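Local coordinates for suppressor protein MPT5 (Saccharomyces cerevisiae, PDB 5BZ1), which binds sequence elements in the 3'-UTR of target mRNAs through its Pumilio homology domain, the part crystallised here with RNA, and regulates them post-transcriptionally, at residues F221-K226 with S254-K259; E235-L240 with E258-K263; C181-L186 with F196-K201. All coordinates share one frame; numbering follows the deposited sequence.

Overall arrangement
All three interactions join helices of the Pumilio superhelix. In each contact one of the two helices also carries residues that meet RNA: helix 253-273 in interactions 1 and 2, helix 179-189 in interaction 3. Interactions 1 and 2 overlap at E258 and K259 and touch through L223, which meets L236 and F260; their centres are about 7 Å apart. Interaction 1 is mixed, with a salt bridge at an exposed aspartate beside a leucine contact. Interaction 2 is buried and purely apolar, built on two phenylalanines and a leucine. Interaction 3, between helices 179-189 and 192-204, is likewise buried but wholly aliphatic; it lies about 14 Å from interaction 1, centre to centre, and meets it through F221 and Q184.

Interaction 1: F221-K226 with S254-K259; sequences FLLDIK and SNVVEK. With nucleotides of chain B.
L223, near the end of helix 215-223, and K259 of helix 253-273 bring their CA atoms to 7.6 Å, the nearest CA pair of the two segments. L223 points at the second helix, and its CD1 rests against the carbonyl oxygen and the methyl CG1 of V256. The same L223 CD1 lies 4.3 Å from CG of K259. Beyond this contact the lysine chain continues to D224, crossing it at about a right angle. K259 has CG anti to the backbone N and a bend at its last torsion (chi4 73°). Its NZ comes from above the carboxylate plane, equally far from both oxygens, 3.1 Å from D224 OD1 and from D224 OD2; both hydrogen bonds are weak, but the pair is a salt bridge.

Other residues of the same segment read RNA. E258 OE1 accepts from N1 and N2 of G2 of chain B, each at 2.6 Å, while S254 OG takes a second N-H of N2 at 2.9 Å, nearly straight at 160°. N255 lies between the bases, its OD1 3.3 Å from N2 of G2 and its CG 3.4 Å from C4 of U3. This S-N-x-x-E pattern is the guanine signature of PUF repeats.

L223 also packs on L236 of helix 229-240, V256 on N216 and I219 of helix 215-223, and F221 reaches back to helix 179-189.

Interaction 2: E235-L240 with E258-K263; sequences ELFNRL and EKFIKK. With nucleotides of chain B.
F237 and F260 carry the apolar contact, with L236 beside them. The two side chains cross at about a right angle. Their rings lie in nearly parallel planes but are displaced too far to stack, meeting through CD1 of F237 and CE2 of F260 at 3.9 Å. CZ of F260 also lies 4.0 Å from CB of F237. F260 CG stands anti to the backbone N (chi1 -175°), which sends the ring toward helix 229-240, whose F237 has the nearest CA, 9.2 Å from CA of F260. CB of L236 touches CE1 of F260 at 4.4 Å, so the F260 ring is flanked by two residues of helix 229-240. I297 of helix 288-307 contacts both phenylalanines, and L223 packs on L236 and F260; these add to the apolar surroundings.

The polar ends of segment 258-263 find their partners outside segment 235-240. K263 NZ forms a salt bridge with D229 and a hydrogen bond to the carbonyl oxygen of L223. E258, which serves the guanine of G2 of chain B through OE1, uses OE2 to bind OG1 of T324, a second-shell bond that probably steadies the carboxylate. With E258 cut back to an alanine, N1 of the guanine would probably lose its acceptor, N2 would keep only S254 OG of its two, and the T324 hydroxyl would lose its mate.

One helix thus presents an RNA-reading glutamate and a buried phenylalanine, as in the alpha-helical solenoid built by Pumilio repeats, where base-reading helices line the concave surface and others pack behind.

Interaction 3: C181-L186 with F196-K201; sequences CVLQKL and FKISVK. With nucleotides of chain B.
In L186 chi1 is 179°, so that CG stands across from the backbone N, while in I198 a chi1 of -60° turns CG1 toward the leucine and the extended chi2 carries CD1 to it. CD2 of L186 and CD1 of I198 meet at 3.8 Å, methyl to methyl, the side chains crossing obliquely. The other branch of the isoleucine serves a second leucine: CG2 of I198 lies 4.3 Å from CD1 of L183. One residue of helix 192-204 therefore fits against two leucines three positions apart on helix 179-189, and no hydrogen bond spans the segments. The nearest CA atoms, of L183 and I198, stay 9.6 Å apart, so side chains alone bridge the helices. I164 of helix 158-165 packs on both leucines, and L183 also meets I218 of helix 215-223.

Both helices belong largely to the fifth Pumilio repeat, and helix 179-189 is one of the base-reading helices of the PUF solenoid. Its other side meets RNA. Q184, with an extended chain beyond CG, donates from NE2 to N1 of A4 of chain B at 2.9 Å and an almost straight 174°; NE2 also donates to the C180 carbonyl oxygen, a bond that probably helps to fix the turn of the amide. Y217 and F221 of the next repeat pack on this glutamine. C181 holds the position that in PUF repeats usually stacks on a base, consistent with its SG lying 3.6 Å from N3 of U5 of chain B. On helix 192-204 S199, directed elsewhere than the leucines, hydrogen-bonds through OG to the Y231 hydroxyl.

Interaction 1: F221-K226 with S254-K259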
loop_
_atom_site.group_PDB
_atom_site.type_symbol
_atom_site.label_atom_id
_atom_site.label_comp_id
_atom_site.label_asym_id
_atom_site.label_seq_id
_atom_site.Cartn_x
_atom_site.Cartn_y
_atom_site.Cartn_z
ATOM N N PHE A 221 -5.952 3.681 -4.635
ATOM C CA PHE A 221 -5.340 4.236 -3.431
ATOM C C PHE A 221 -4.912 5.688 -3.650
ATOM O O PHE A 221 -5.114 6.534 -2.780
ATOM C CB PHE A 221 -4.146 3.393 -2.972
ATOM C CG PHE A 221 -3.703 3.696 -1.566
ATOM C CD1 PHE A 221 -4.228 2.987 -0.494
ATOM C CD2 PHE A 221 -2.782 4.705 -1.313
ATOM C CE1 PHE A 221 -3.834 3.270 0.809
ATOM C CE2 PHE A 221 -2.382 4.995 -0.012
ATOM C CZ PHE A 221 -2.912 4.274 1.049
ATOM N N LEU A 222 -4.323 5.969 -4.811
ATOM C CA LEU A 222 -3.955 7.337 -5.174
ATOM C C LEU A 222 -5.175 8.254 -5.186
ATOM O O LEU A 222 -5.100 9.405 -4.756
ATOM C CB LEU A 222 -3.280 7.378 -6.545
ATOM C CG LEU A 222 -1.835 6.905 -6.672
ATOM C CD1 LEU A 222 -1.255 7.336 -8.012
ATOM C CD2 LEU A 222 -0.996 7.441 -5.525
ATOM N N LEU A 223 -6.297 7.735 -5.676
ATOM C CA LEU A 223 -7.516 8.526 -5.817
ATOM C C LEU A 223 -8.108 8.937 -4.460
ATOM O O LEU A 223 -8.967 9.819 -4.393
ATOM C CB LEU A 223 -8.549 7.774 -6.665
ATOM C CG LEU A 223 -8.265 7.703 -8.167
ATOM C CD1 LEU A 223 -9.242 6.774 -8.884
ATOM C CD2 LEU A 223 -8.322 9.092 -8.776
ATOM N N ASP A 224 -7.637 8.303 -3.389
ATOM C CA ASP A 224 -8.080 8.638 -2.037
ATOM C C ASP A 224 -7.164 9.657 -1.356
ATOM O O ASP A 224 -7.468 10.143 -0.265
ATOM C CB ASP A 224 -8.193 7.375 -1.177
ATOM C CG ASP A 224 -9.517 6.658 -1.359
ATOM O OD1 ASP A 224 -10.523 7.333 -1.660
ATOM O OD2 ASP A 224 -9.552 5.422 -1.194
ATOM N N ILE A 225 -6.043 9.977 -1.998
ATOM C CA ILE A 225 -5.132 10.988 -1.466
ATOM C C ILE A 225 -5.518 12.381 -1.975
ATOM O O ILE A 225 -5.231 12.738 -3.120
ATOM C CB ILE A 225 -3.666 10.680 -1.821
ATOM C CG1 ILE A 225 -3.308 9.255 -1.402
ATOM C CG2 ILE A 225 -2.734 11.688 -1.159
ATOM C CD1 ILE A 225 -1.898 8.840 -1.770
ATOM N N LYS A 226 -6.163 13.157 -1.107
ATOM C CA LYS A 226 -6.726 14.458 -1.470
ATOM C C LYS A 226 -5.693 15.464 -1.977
ATOM O O LYS A 226 -5.987 16.271 -2.859
ATOM C CB LYS A 226 -7.494 15.045 -0.285
ATOM C CG LYS A 226 -8.613 14.148 0.227
ATOM C CD LYS A 226 -9.264 14.719 1.480
ATOM C CE LYS A 226 -10.431 13.848 1.937
ATOM N NZ LYS A 226 -11.287 14.533 2.952
ATOM N N SER A 254 -12.741 -1.610 -14.243
ATOM C CA SER A 254 -14.107 -1.117 -14.036
ATOM C C SER A 254 -14.275 -0.513 -12.644
ATOM O O SER A 254 -15.014 0.457 -12.465
ATOM C CB SER A 254 -15.149 -2.222 -14.257
ATOM O OG SER A 254 -14.986 -3.293 -13.343
ATOM N N ASN A 255 -13.576 -1.086 -11.667
ATOM C CA ASN A 255 -13.603 -0.573 -10.299
ATOM C C ASN A 255 -12.895 0.772 -10.174
ATOM O O ASN A 255 -13.284 1.615 -9.365
ATOM C CB ASN A 255 -12.964 -1.577 -9.339
ATOM C CG ASN A 255 -13.678 -2.908 -9.336
ATOM O OD1 ASN A 255 -14.724 -3.063 -8.703
ATOM N ND2 ASN A 255 -13.119 -3.883 -10.049
ATOM N N VAL A 256 -11.844 0.957 -10.966
ATOM C CA VAL A 256 -11.104 2.211 -10.971
ATOM C C VAL A 256 -11.971 3.322 -11.567
ATOM O O VAL A 256 -11.983 4.450 -11.069
ATOM C CB VAL A 256 -9.792 2.085 -11.762
ATOM C CG1 VAL A 256 -9.031 3.403 -11.759
ATOM C CG2 VAL A 256 -8.927 0.976 -11.178
ATOM N N VAL A 257 -12.700 2.989 -12.631
ATOM C CA VAL A 257 -13.615 3.933 -13.270
ATOM C C VAL A 257 -14.696 4.403 -12.295
ATOM O O VAL A 257 -14.964 5.601 -12.187
ATOM C CB VAL A 257 -14.276 3.325 -14.519
ATOM C CG1 VAL A 257 -15.294 4.286 -15.111
ATOM C CG2 VAL A 257 -13.223 2.979 -15.554
ATOM N N GLU A 258 -15.309 3.457 -11.585
ATOM C CA GLU A 258 -16.331 3.778 -10.590
ATOM C C GLU A 258 -15.792 4.692 -9.490
ATOM O O GLU A 258 -16.436 5.670 -9.111
ATOM C CB GLU A 258 -16.882 2.503 -9.953
ATOM C CG GLU A 258 -17.668 1.604 -10.890
ATOM C CD GLU A 258 -18.350 0.468 -10.150
ATOM O OE1 GLU A 258 -17.722 -0.598 -9.988
ATOM O OE2 GLU A 258 -19.513 0.646 -9.729
ATOM N N LYS A 259 -14.616 4.362 -8.968
ATOM C CA LYS A 259 -14.023 5.170 -7.911
ATOM C C LYS A 259 -13.722 6.576 -8.423
ATOM O O LYS A 259 -13.891 7.555 -7.699
ATOM C CB LYS A 259 -12.751 4.522 -7.369
ATOM C CG LYS A 259 -12.176 5.266 -6.174
ATOM C CD LYS A 259 -11.179 4.423 -5.421
ATOM C CE LYS A 259 -10.832 5.046 -4.078
ATOM N NZ LYS A 259 -11.932 4.920 -3.082
ATOM P P G B 2 -21.514 -11.422 -8.734
ATOM O OP1 G B 2 -20.914 -12.682 -8.239
ATOM O OP2 G B 2 -22.273 -10.543 -7.806
ATOM O "O5'" G B 2 -20.353 -10.552 -9.381
ATOM C "C5'" G B 2 -19.644 -11.013 -10.519
ATOM C "C4'" G B 2 -18.422 -10.174 -10.763
ATOM O "O4'" G B 2 -18.818 -8.825 -11.104
ATOM C "C3'" G B 2 -17.504 -9.996 -9.568
ATOM O "O3'" G B 2 -16.648 -11.107 -9.368
ATOM C "C2'" G B 2 -16.774 -8.700 -9.896
ATOM O "O2'" G B 2 -15.705 -8.932 -10.804
ATOM C "C1'" G B 2 -17.866 -7.905 -10.617
ATOM N N9 G B 2 -18.547 -6.948 -9.722
ATOM C C8 G B 2 -19.443 -7.208 -8.710
ATOM N N7 G B 2 -19.848 -6.120 -8.111
ATOM C C5 G B 2 -19.184 -5.083 -8.753
ATOM C C6 G B 2 -19.220 -3.681 -8.539
ATOM O O6 G B 2 -19.873 -3.042 -7.709
ATOM N N1 G B 2 -18.389 -3.012 -9.428
ATOM C C2 G B 2 -17.620 -3.617 -10.393
ATOM N N2 G B 2 -16.877 -2.806 -11.159
ATOM N N3 G B 2 -17.574 -4.919 -10.601
ATOM C C4 G B 2 -18.375 -5.586 -9.749
ATOM P P U B 3 -15.950 -11.346 -7.937
ATOM O OP1 U B 3 -15.159 -12.600 -8.034
ATOM O OP2 U B 3 -16.982 -11.238 -6.872
ATOM O "O5'" U B 3 -14.950 -10.111 -7.800
ATOM C "C5'" U B 3 -14.088 -9.977 -6.683
ATOM C "C4'" U B 3 -12.659 -9.797 -7.124
ATOM O "O4'" U B 3 -12.535 -8.639 -7.988
ATOM C "C3'" U B 3 -11.642 -9.548 -6.023
ATOM O "O3'" U B 3 -11.264 -10.750 -5.375
ATOM C "C2'" U B 3 -10.499 -8.871 -6.771
ATOM O "O2'" U B 3 -9.690 -9.835 -7.431
ATOM C "C1'" U B 3 -11.257 -8.061 -7.834
ATOM N N1 U B 3 -11.413 -6.638 -7.457
ATOM C C2 U B 3 -10.360 -5.786 -7.760
ATOM O O2 U B 3 -9.335 -6.163 -8.304
ATOM N N3 U B 3 -10.543 -4.476 -7.393
ATOM C C4 U B 3 -11.655 -3.944 -6.769
ATOM O O4 U B 3 -11.670 -2.739 -6.499
ATOM C C5 U B 3 -12.702 -4.888 -6.496
ATOM C C6 U B 3 -12.557 -6.177 -6.840
#

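Interaction 2: E235-L240 with E258-K263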
loop_
_atom_site.group_PDB
_atom_site.type_symbol
_atom_site.label_atom_id
_atom_site.label_comp_id
_atom_site.label_asym_id
_atom_site.label_seq_id
_atom_site.Cartn_x
_atom_site.Cartn_y
_atom_site.Cartn_z
ATOM N N GLU A 235 -4.744 14.351 -15.062
ATOM C CA GLU A 235 -3.679 13.492 -15.573
ATOM C C GLU A 235 -4.223 12.116 -15.945
ATOM O O GLU A 235 -3.985 11.625 -17.050
ATOM C CB GLU A 235 -2.569 13.345 -14.532
ATOM C CG GLU A 235 -1.267 12.794 -15.077
ATOM C CD GLU A 235 -0.349 13.879 -15.592
ATOM O OE1 GLU A 235 -0.357 14.987 -15.014
ATOM O OE2 GLU A 235 0.383 13.624 -16.572
ATOM N N LEU A 236 -4.954 11.501 -15.016
ATOM C CA LEU A 236 -5.593 10.216 -15.274
ATOM C C LEU A 236 -6.561 10.304 -16.446
ATOM O O LEU A 236 -6.531 9.463 -17.342
ATOM C CB LEU A 236 -6.338 9.704 -14.040
ATOM C CG LEU A 236 -5.519 9.119 -12.892
ATOM C CD1 LEU A 236 -6.437 8.534 -11.834
ATOM C CD2 LEU A 236 -4.557 8.061 -13.397
ATOM N N PHE A 237 -7.417 11.320 -16.444
ATOM C CA PHE A 237 -8.435 11.416 -17.478
ATOM C C PHE A 237 -7.835 11.657 -18.859
ATOM O O PHE A 237 -8.334 11.127 -19.848
ATOM C CB PHE A 237 -9.478 12.484 -17.148
ATOM C CG PHE A 237 -10.707 12.396 -18.006
ATOM C CD1 PHE A 237 -11.586 11.327 -17.867
ATOM C CD2 PHE A 237 -10.977 13.362 -18.961
ATOM C CE1 PHE A 237 -12.718 11.230 -18.661
ATOM C CE2 PHE A 237 -12.106 13.272 -19.759
ATOM C CZ PHE A 237 -12.978 12.205 -19.607
ATOM N N ASN A 238 -6.769 12.449 -18.928
ATOM C CA ASN A 238 -6.092 12.688 -20.201
ATOM C C ASN A 238 -5.518 11.401 -20.793
ATOM O O ASN A 238 -5.585 11.178 -22.001
ATOM C CB ASN A 238 -4.989 13.736 -20.043
ATOM C CG ASN A 238 -5.536 15.123 -19.761
ATOM O OD1 ASN A 238 -6.714 15.395 -19.986
ATOM N ND2 ASN A 238 -4.677 16.012 -19.269
ATOM N N ARG A 239 -4.963 10.555 -19.930
ATOM C CA ARG A 239 -4.326 9.314 -20.360
ATOM C C ARG A 239 -5.333 8.218 -20.708
ATOM O O ARG A 239 -5.014 7.290 -21.453
ATOM C CB ARG A 239 -3.365 8.805 -19.278
ATOM C CG ARG A 239 -1.907 8.739 -19.718
ATOM C CD ARG A 239 -1.069 7.863 -18.796
ATOM N NE ARG A 239 0.219 7.514 -19.393
ATOM C CZ ARG A 239 0.376 6.592 -20.339
ATOM N NH1 ARG A 239 -0.675 5.932 -20.807
ATOM N NH2 ARG A 239 1.581 6.332 -20.827
ATOM N N LEU A 240 -6.550 8.335 -20.179
ATOM C CA LEU A 240 -7.526 7.249 -20.249
ATOM C C LEU A 240 -8.819 7.548 -21.003
ATOM O O LEU A 240 -9.515 6.616 -21.403
ATOM C CB LEU A 240 -7.899 6.806 -18.840
ATOM C CG LEU A 240 -6.730 6.357 -17.981
ATOM C CD1 LEU A 240 -7.201 6.167 -16.557
ATOM C CD2 LEU A 240 -6.127 5.083 -18.549
ATOM N N GLU A 258 -15.309 3.457 -11.585
ATOM C CA GLU A 258 -16.331 3.778 -10.590
ATOM C C GLU A 258 -15.792 4.692 -9.490
ATOM O O GLU A 258 -16.436 5.670 -9.111
ATOM C CB GLU A 258 -16.882 2.503 -9.953
ATOM C CG GLU A 258 -17.668 1.604 -10.890
ATOM C CD GLU A 258 -18.350 0.468 -10.150
ATOM O OE1 GLU A 258 -17.722 -0.598 -9.988
ATOM O OE2 GLU A 258 -19.513 0.646 -9.729
ATOM N N LYS A 259 -14.616 4.362 -8.968
ATOM C CA LYS A 259 -14.023 5.170 -7.911
ATOM C C LYS A 259 -13.722 6.576 -8.423
ATOM O O LYS A 259 -13.891 7.555 -7.699
ATOM C CB LYS A 259 -12.751 4.522 -7.369
ATOM C CG LYS A 259 -12.176 5.266 -6.174
ATOM C CD LYS A 259 -11.179 4.423 -5.421
ATOM C CE LYS A 259 -10.832 5.046 -4.078
ATOM N NZ LYS A 259 -11.932 4.920 -3.082
ATOM N N PHE A 260 -13.291 6.665 -9.677
ATOM C CA PHE A 260 -12.989 7.945 -10.304
ATOM C C PHE A 260 -14.256 8.797 -10.405
ATOM O O PHE A 260 -14.254 9.981 -10.063
ATOM C CB PHE A 260 -12.377 7.715 -11.688
ATOM C CG PHE A 260 -11.926 8.976 -12.377
ATOM C CD1 PHE A 260 -10.759 9.616 -11.985
ATOM C CD2 PHE A 260 -12.660 9.510 -13.428
ATOM C CE1 PHE A 260 -10.337 10.776 -12.619
ATOM C CE2 PHE A 260 -12.244 10.668 -14.069
ATOM C CZ PHE A 260 -11.083 11.302 -13.661
ATOM N N ILE A 261 -15.339 8.179 -10.869
ATOM C CA ILE A 261 -16.618 8.864 -11.018
ATOM C C ILE A 261 -17.173 9.339 -9.673
ATOM O O ILE A 261 -17.593 10.493 -9.545
ATOM C CB ILE A 261 -17.643 7.977 -11.749
ATOM C CG1 ILE A 261 -17.237 7.808 -13.215
ATOM C CG2 ILE A 261 -19.046 8.573 -11.662
ATOM C CD1 ILE A 261 -18.074 6.794 -13.981
ATOM N N LYS A 262 -17.176 8.452 -8.679
ATOM C CA LYS A 262 -17.615 8.813 -7.332
ATOM C C LYS A 262 -16.786 9.965 -6.763
ATOM O O LYS A 262 -17.308 10.825 -6.055
ATOM C CB LYS A 262 -17.547 7.606 -6.391
ATOM C CG LYS A 262 -18.600 6.531 -6.654
ATOM C CD LYS A 262 -18.549 5.443 -5.585
ATOM C CE LYS A 262 -18.436 4.059 -6.206
ATOM N NZ LYS A 262 -18.312 2.989 -5.173
ATOM N N LYS A 263 -15.494 9.977 -7.078
ATOM C CA LYS A 263 -14.607 11.036 -6.615
ATOM C C LYS A 263 -14.998 12.384 -7.222
ATOM O O LYS A 263 -14.996 13.410 -6.539
ATOM C CB LYS A 263 -13.154 10.709 -6.954
ATOM C CG LYS A 263 -12.166 11.709 -6.385
ATOM C CD LYS A 263 -10.731 11.341 -6.706
ATOM C CE LYS A 263 -9.778 12.365 -6.117
ATOM N NZ LYS A 263 -9.900 12.459 -4.635
ATOM P P G B 2 -21.514 -11.422 -8.734
ATOM O OP1 G B 2 -20.914 -12.682 -8.239
ATOM O OP2 G B 2 -22.273 -10.543 -7.806
ATOM O "O5'" G B 2 -20.353 -10.552 -9.381
ATOM C "C5'" G B 2 -19.644 -11.013 -10.519
ATOM C "C4'" G B 2 -18.422 -10.174 -10.763
ATOM O "O4'" G B 2 -18.818 -8.825 -11.104
ATOM C "C3'" G B 2 -17.504 -9.996 -9.568
ATOM O "O3'" G B 2 -16.648 -11.107 -9.368
ATOM C "C2'" G B 2 -16.774 -8.700 -9.896
ATOM O "O2'" G B 2 -15.705 -8.932 -10.804
ATOM C "C1'" G B 2 -17.866 -7.905 -10.617
ATOM N N9 G B 2 -18.547 -6.948 -9.722
ATOM C C8 G B 2 -19.443 -7.208 -8.710
ATOM N N7 G B 2 -19.848 -6.120 -8.111
ATOM C C5 G B 2 -19.184 -5.083 -8.753
ATOM C C6 G B 2 -19.220 -3.681 -8.539
ATOM O O6 G B 2 -19.873 -3.042 -7.709
ATOM N N1 G B 2 -18.389 -3.012 -9.428
ATOM C C2 G B 2 -17.620 -3.617 -10.393
ATOM N N2 G B 2 -16.877 -2.806 -11.159
ATOM N N3 G B 2 -17.574 -4.919 -10.601
ATOM C C4 G B 2 -18.375 -5.586 -9.749
#

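Interaction 3: C181-L186 with F196-K201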
loop_
_atom_site.group_PDB
_atom_site.type_symbol
_atom_site.label_atom_id
_atom_site.label_comp_id
_atom_site.label_asym_id
_atom_site.label_seq_id
_atom_site.Cartn_x
_atom_site.Cartn_y
_atom_site.Cartn_z
ATOM N N CYS A 181 0.637 -4.438 -1.459
ATOM C CA CYS A 181 0.315 -4.131 -0.065
ATOM C C CYS A 181 1.391 -3.257 0.579
ATOM O O CYS A 181 1.082 -2.298 1.287
ATOM C CB CYS A 181 0.128 -5.418 0.737
ATOM S SG CYS A 181 -1.300 -6.402 0.219
ATOM N N VAL A 182 2.653 -3.589 0.322
ATOM C CA VAL A 182 3.778 -2.808 0.832
ATOM C C VAL A 182 3.706 -1.363 0.339
ATOM O O VAL A 182 3.883 -0.418 1.115
ATOM C CB VAL A 182 5.125 -3.422 0.398
ATOM C CG1 VAL A 182 6.290 -2.564 0.866
ATOM C CG2 VAL A 182 5.262 -4.843 0.933
ATOM N N LEU A 183 3.435 -1.202 -0.955
ATOM C CA LEU A 183 3.372 0.116 -1.583
ATOM C C LEU A 183 2.284 0.991 -0.960
ATOM O O LEU A 183 2.478 2.193 -0.779
ATOM C CB LEU A 183 3.148 -0.017 -3.092
ATOM C CG LEU A 183 3.198 1.272 -3.914
ATOM C CD1 LEU A 183 4.505 2.008 -3.674
ATOM C CD2 LEU A 183 3.023 0.976 -5.394
ATOM N N GLN A 184 1.146 0.383 -0.633
ATOM C CA GLN A 184 0.053 1.101 0.019
ATOM C C GLN A 184 0.439 1.549 1.429
ATOM O O GLN A 184 0.085 2.651 1.852
ATOM C CB GLN A 184 -1.210 0.236 0.065
ATOM C CG GLN A 184 -1.850 -0.004 -1.301
ATOM C CD GLN A 184 -3.052 -0.926 -1.236
ATOM O OE1 GLN A 184 -4.038 -0.635 -0.559
ATOM N NE2 GLN A 184 -2.976 -2.044 -1.947
ATOM N N LYS A 185 1.154 0.690 2.154
ATOM C CA LYS A 185 1.651 1.041 3.484
ATOM C C LYS A 185 2.578 2.247 3.385
ATOM O O LYS A 185 2.443 3.211 4.137
ATOM C CB LYS A 185 2.411 -0.130 4.112
ATOM C CG LYS A 185 1.598 -1.407 4.268
ATOM C CD LYS A 185 0.379 -1.196 5.143
ATOM C CE LYS A 185 -0.477 -2.458 5.213
ATOM N NZ LYS A 185 0.232 -3.625 5.817
ATOM N N LEU A 186 3.515 2.178 2.443
ATOM C CA LEU A 186 4.460 3.260 2.201
ATOM C C LEU A 186 3.751 4.578 1.891
ATOM O O LEU A 186 4.068 5.614 2.481
ATOM C CB LEU A 186 5.387 2.890 1.044
ATOM C CG LEU A 186 6.425 3.943 0.658
ATOM C CD1 LEU A 186 7.489 4.077 1.742
ATOM C CD2 LEU A 186 7.058 3.609 -0.674
ATOM N N PHE A 196 4.706 12.083 -4.831
ATOM C CA PHE A 196 4.812 12.656 -6.173
ATOM C C PHE A 196 5.726 11.842 -7.081
ATOM O O PHE A 196 5.345 11.498 -8.201
ATOM C CB PHE A 196 5.335 14.092 -6.105
ATOM C CG PHE A 196 4.303 15.101 -5.694
ATOM C CD1 PHE A 196 2.958 14.761 -5.643
ATOM C CD2 PHE A 196 4.677 16.398 -5.369
ATOM C CE1 PHE A 196 2.006 15.692 -5.268
ATOM C CE2 PHE A 196 3.728 17.333 -4.992
ATOM C CZ PHE A 196 2.391 16.977 -4.943
ATOM N N LYS A 197 6.931 11.545 -6.595
ATOM C CA LYS A 197 7.915 10.793 -7.372
ATOM C C LYS A 197 7.379 9.427 -7.792
ATOM O O LYS A 197 7.616 8.973 -8.912
ATOM C CB LYS A 197 9.224 10.644 -6.587
ATOM C CG LYS A 197 10.092 11.899 -6.602
ATOM C CD LYS A 197 11.097 11.912 -5.457
ATOM C CE LYS A 197 12.050 10.730 -5.515
ATOM N NZ LYS A 197 12.938 10.773 -6.707
ATOM N N ILE A 198 6.644 8.784 -6.891
ATOM C CA ILE A 198 6.055 7.478 -7.164
ATOM C C ILE A 198 4.879 7.599 -8.134
ATOM O O ILE A 198 4.709 6.768 -9.028
ATOM C CB ILE A 198 5.608 6.789 -5.859
ATOM C CG1 ILE A 198 6.811 6.598 -4.930
ATOM C CG2 ILE A 198 4.943 5.454 -6.144
ATOM C CD1 ILE A 198 6.475 5.943 -3.601
ATOM N N SER A 199 4.075 8.644 -7.956
ATOM C CA SER A 199 2.919 8.886 -8.814
ATOM C C SER A 199 3.309 9.157 -10.266
ATOM O O SER A 199 2.611 8.728 -11.189
ATOM C CB SER A 199 2.096 10.048 -8.270
ATOM O OG SER A 199 1.171 10.508 -9.236
ATOM N N VAL A 200 4.414 9.874 -10.465
ATOM C CA VAL A 200 4.942 10.108 -11.804
ATOM C C VAL A 200 5.171 8.775 -12.514
ATOM O O VAL A 200 4.784 8.599 -13.668
ATOM C CB VAL A 200 6.253 10.920 -11.764
ATOM C CG1 VAL A 200 6.966 10.865 -13.106
ATOM C CG2 VAL A 200 5.977 12.366 -11.371
ATOM N N LYS A 201 5.778 7.830 -11.806
ATOM C CA LYS A 201 6.040 6.512 -12.365
ATOM C C LYS A 201 4.750 5.704 -12.565
ATOM O O LYS A 201 4.600 4.990 -13.561
ATOM C CB LYS A 201 7.034 5.754 -11.482
ATOM C CG LYS A 201 8.247 5.227 -12.237
ATOM C CD LYS A 201 9.028 6.342 -12.924
ATOM C CE LYS A 201 10.075 5.774 -13.876
ATOM N NZ LYS A 201 10.897 6.843 -14.506
ATOM P P A B 4 -10.914 -10.766 -3.808
ATOM O OP1 A B 4 -11.073 -12.172 -3.369
ATOM O OP2 A B 4 -11.649 -9.678 -3.111
ATOM O "O5'" A B 4 -9.370 -10.388 -3.770
ATOM C "C5'" A B 4 -8.415 -11.127 -4.516
ATOM C "C4'" A B 4 -7.013 -10.777 -4.090
ATOM O "O4'" A B 4 -6.742 -9.391 -4.414
ATOM C "C3'" A B 4 -6.738 -10.868 -2.599
ATOM O "O3'" A B 4 -6.480 -12.194 -2.171
ATOM C "C2'" A B 4 -5.555 -9.923 -2.419
ATOM O "O2'" A B 4 -4.335 -10.559 -2.776
ATOM C "C1'" A B 4 -5.866 -8.836 -3.457
ATOM N N9 A B 4 -6.503 -7.643 -2.863
ATOM C C8 A B 4 -7.823 -7.466 -2.517
ATOM N N7 A B 4 -8.076 -6.283 -2.006
ATOM C C5 A B 4 -6.847 -5.629 -2.015
ATOM C C6 A B 4 -6.447 -4.341 -1.602
ATOM N N6 A B 4 -7.269 -3.431 -1.074
ATOM N N1 A B 4 -5.143 -4.018 -1.752
ATOM C C2 A B 4 -4.306 -4.923 -2.280
ATOM N N3 A B 4 -4.563 -6.159 -2.705
ATOM C C4 A B 4 -5.867 -6.460 -2.541
ATOM P P U B 5 -6.829 -12.650 -0.669
ATOM O OP1 U B 5 -6.596 -14.112 -0.592
ATOM O OP2 U B 5 -8.147 -12.089 -0.274
ATOM O "O5'" U B 5 -5.719 -11.931 0.216
ATOM C "C5'" U B 5 -4.384 -12.425 0.260
ATOM C "C4'" U B 5 -3.673 -12.004 1.524
ATOM O "O4'" U B 5 -3.409 -10.572 1.480
ATOM C "C3'" U B 5 -4.442 -12.253 2.823
ATOM O "O3'" U B 5 -3.507 -12.537 3.860
ATOM C "C2'" U B 5 -5.074 -10.891 3.091
ATOM O "O2'" U B 5 -5.453 -10.662 4.433
ATOM C "C1'" U B 5 -3.953 -9.962 2.638
ATOM N N1 U B 5 -4.386 -8.594 2.317
ATOM C C2 U B 5 -3.620 -7.556 2.826
ATOM O O2 U B 5 -2.615 -7.747 3.496
ATOM N N3 U B 5 -4.061 -6.289 2.514
ATOM C C4 U B 5 -5.177 -5.969 1.765
ATOM O O4 U B 5 -5.454 -4.784 1.567
ATOM C C5 U B 5 -5.917 -7.101 1.286
ATOM C C6 U B 5 -5.514 -8.346 1.569
#